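Local structure of DNA translocase coupling protein (Clostridium perfringens, 6O1X) at residues A[157-162]-A[225-230]. The protein is a plasmid-encoded coupling protein of conjugation that binds ATP and, as a member of the FtsK/SpoIIIE family, probably acts as a DNA translocase. Numbering follows the deposited sequence.
Sequences GAIAYM and ELKRII. With BGC (beta-D-glucopyranose), chain D.
Ile159 and Ile230 are joined through the backbone: the amide N of Ile230 gives a hydrogen bond to Ile159 O at 2.9 Å. With the bonds from Ile159 N to Arg228 O and from Tyr161 N to Ile230 O, this forms the ladder of two neighbouring parallel strands. Two CA-H...O contacts, Ile229 CA to Ile159 O and Ala160 CA to Ile230 O, give these carbonyls a second, softer partner.

On one face of the sheet, CG2 of Ile230 lies 3.8 Å from CB of Ala160 and also meets CB of Ala158. On the other, CG2 of Ile229 stands at the edge of the Tyr161 ring, near its plane, 3.7 Å from CE2. This methyl is anti to the backbone N because CG1 stands beside that N (chi1 -64°). At another part of the ring edge, by CE1 and the OH, lies the bound glucose; Tyr161 OH and BGC O1 share a hydrogen bond of 2.7 Å.

Just before the strands, Lys227 bends at its last torsion (chi4 -77°), and NZ donates a hydrogen bond to a lone pair of Gly157 O, 3.0 Å away and within the plane of that carbonyl. CD1 of Ile159 rests against Lys227 CB at 3.8 Å, the two chains crossing at about a right angle. Gly157, at positive phi, closes helix 142-155 with a Schellman motif and turns the chain into the strand.

Leu150 and Leu154 of that helix cover Ala160, whereas Leu191 and Tyr194 of helix 185-209 pack on Tyr161. NH2 of Arg228 forms a salt bridge with Glu109 and a hydrogen bond with Asn127, and NH1 bonds Asn273. Strands 159-163 and 229-233, adjacent in the central sheet of the P-loop NTPase fold, are thus united by main-chain bonds and apolar contacts, Lys227 adding the polar side-chain link between them.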
loop_
_atom_site.group_PDB
_atom_site.type_symbol
_atom_site.label_atom_id
_atom_site.label_comp_id
_atom_site.label_asym_id
_atom_site.label_seq_id
_atom_site.Cartn_x
_atom_site.Cartn_y
_atom_site.Cartn_z
ATOM N N GLY A 157 -13.917 -16.041 7.033
ATOM C CA GLY A 157 -14.244 -17.306 6.380
ATOM C C GLY A 157 -13.884 -17.452 4.916
ATOM O O GLY A 157 -14.449 -18.316 4.232
ATOM N N ALA A 158 -12.927 -16.644 4.414
ATOM C CA ALA A 158 -12.504 -16.761 3.025
ATOM C C ALA A 158 -11.593 -17.996 2.820
ATOM O O ALA A 158 -10.919 -18.426 3.772
ATOM C CB ALA A 158 -11.755 -15.495 2.601
ATOM N N ILE A 159 -11.587 -18.544 1.581
ATOM C CA ILE A 159 -10.705 -19.604 1.078
ATOM C C ILE A 159 -9.460 -18.829 0.573
ATOM O O ILE A 159 -9.619 -17.861 -0.174
ATOM C CB ILE A 159 -11.349 -20.383 -0.124
ATOM C CG1 ILE A 159 -12.566 -21.242 0.298
ATOM C CG2 ILE A 159 -10.300 -21.231 -0.890
ATOM C CD1 ILE A 159 -13.437 -21.617 -0.899
ATOM N N ALA A 160 -8.251 -19.277 0.916
ATOM C CA ALA A 160 -7.040 -18.586 0.524
ATOM C C ALA A 160 -6.046 -19.397 -0.312
ATOM O O ALA A 160 -5.846 -20.596 -0.060
ATOM C CB ALA A 160 -6.339 -18.054 1.760
ATOM N N TYR A 161 -5.383 -18.694 -1.280
ATOM C CA TYR A 161 -4.296 -19.205 -2.104
ATOM C C TYR A 161 -3.165 -18.239 -1.997
ATOM O O TYR A 161 -3.386 -17.027 -2.063
ATOM C CB TYR A 161 -4.708 -19.405 -3.556
ATOM C CG TYR A 161 -5.835 -20.392 -3.703
ATOM C CD1 TYR A 161 -5.587 -21.759 -3.750
ATOM C CD2 TYR A 161 -7.150 -19.961 -3.812
ATOM C CE1 TYR A 161 -6.623 -22.674 -3.908
ATOM C CE2 TYR A 161 -8.199 -20.868 -3.926
ATOM C CZ TYR A 161 -7.930 -22.225 -3.972
ATOM O OH TYR A 161 -8.955 -23.109 -4.141
ATOM N N MET A 162 -1.951 -18.759 -1.765
ATOM C CA MET A 162 -0.771 -17.924 -1.567
ATOM C C MET A 162 0.321 -18.315 -2.571
ATOM O O MET A 162 0.656 -19.484 -2.697
ATOM C CB MET A 162 -0.333 -18.010 -0.104
ATOM C CG MET A 162 -1.428 -17.534 0.884
ATOM S SD MET A 162 -1.432 -18.303 2.553
ATOM C CE MET A 162 -2.253 -19.871 2.205
ATOM N N GLU A 225 -23.785 -21.608 -0.844
ATOM C CA GLU A 225 -23.060 -20.345 -0.684
ATOM C C GLU A 225 -21.616 -20.354 -1.210
ATOM O O GLU A 225 -20.783 -21.186 -0.813
ATOM C CB GLU A 225 -23.101 -19.845 0.765
ATOM C CG GLU A 225 -24.432 -19.194 1.133
ATOM C CD GLU A 225 -25.537 -20.091 1.674
ATOM O OE1 GLU A 225 -25.348 -21.330 1.705
ATOM O OE2 GLU A 225 -26.596 -19.548 2.074
ATOM N N LEU A 226 -21.335 -19.390 -2.112
ATOM C CA LEU A 226 -20.008 -19.166 -2.665
ATOM C C LEU A 226 -19.173 -18.442 -1.605
ATOM O O LEU A 226 -19.651 -17.525 -0.933
ATOM C CB LEU A 226 -20.075 -18.341 -3.966
ATOM C CG LEU A 226 -20.836 -18.980 -5.176
ATOM C CD1 LEU A 226 -21.202 -17.916 -6.207
ATOM C CD2 LEU A 226 -20.032 -20.071 -5.835
ATOM N N LYS A 227 -17.949 -18.904 -1.408
ATOM C CA LYS A 227 -17.072 -18.287 -0.439
ATOM C C LYS A 227 -16.145 -17.310 -1.152
ATOM O O LYS A 227 -15.809 -17.529 -2.319
ATOM C CB LYS A 227 -16.272 -19.361 0.319
ATOM C CG LYS A 227 -17.064 -20.090 1.396
ATOM C CD LYS A 227 -16.156 -20.981 2.247
ATOM C CE LYS A 227 -16.754 -21.349 3.591
ATOM N NZ LYS A 227 -16.686 -20.230 4.579
ATOM N N ARG A 228 -15.730 -16.234 -0.463
ATOM C CA ARG A 228 -14.764 -15.288 -1.028
ATOM C C ARG A 228 -13.433 -16.036 -1.190
ATOM O O ARG A 228 -13.000 -16.768 -0.289
ATOM C CB ARG A 228 -14.558 -14.051 -0.101
ATOM C CG ARG A 228 -13.547 -13.019 -0.675
ATOM C CD ARG A 228 -13.481 -11.669 0.058
ATOM N NE ARG A 228 -14.806 -11.059 0.206
ATOM C CZ ARG A 228 -15.397 -10.297 -0.710
ATOM N NH1 ARG A 228 -14.777 -10.013 -1.851
ATOM N NH2 ARG A 228 -16.632 -9.842 -0.507
ATOM N N ILE A 229 -12.785 -15.837 -2.329
ATOM C CA ILE A 229 -11.472 -16.428 -2.588
ATOM C C ILE A 229 -10.443 -15.306 -2.550
ATOM O O ILE A 229 -10.556 -14.336 -3.294
ATOM C CB ILE A 229 -11.439 -17.275 -3.906
ATOM C CG1 ILE A 229 -12.396 -18.511 -3.793
ATOM C CG2 ILE A 229 -9.986 -17.701 -4.259
ATOM C CD1 ILE A 229 -12.533 -19.359 -4.997
ATOM N N ILE A 230 -9.477 -15.420 -1.646
ATOM C CA ILE A 230 -8.391 -14.452 -1.537
ATOM C C ILE A 230 -7.102 -15.069 -2.099
ATOM O O ILE A 230 -6.673 -16.131 -1.655
ATOM C CB ILE A 230 -8.222 -13.781 -0.116
ATOM C CG1 ILE A 230 -6.989 -12.840 -0.072
ATOM C CG2 ILE A 230 -8.083 -14.810 1.010
ATOM C CD1 ILE A 230 -6.895 -11.750 -1.089
HETATM C C2 BGC D . -9.422 -26.816 -5.521
HETATM C C3 BGC D . -9.400 -27.776 -6.706
HETATM C C4 BGC D . -8.605 -27.175 -7.861
HETATM C C5 BGC D . -7.218 -26.753 -7.379
HETATM C C6 BGC D . -6.411 -26.028 -8.427
HETATM C C1 BGC D . -7.993 -26.446 -5.139
HETATM O O1 BGC D . -8.005 -25.589 -4.052
HETATM O O2 BGC D . -10.082 -27.396 -4.400
HETATM O O3 BGC D . -10.727 -28.076 -7.125
HETATM O O4 BGC D . -8.477 -28.122 -8.916
HETATM O O5 BGC D . -7.342 -25.854 -6.264
HETATM O O6 BGC D . -5.104 -25.736 -7.947
#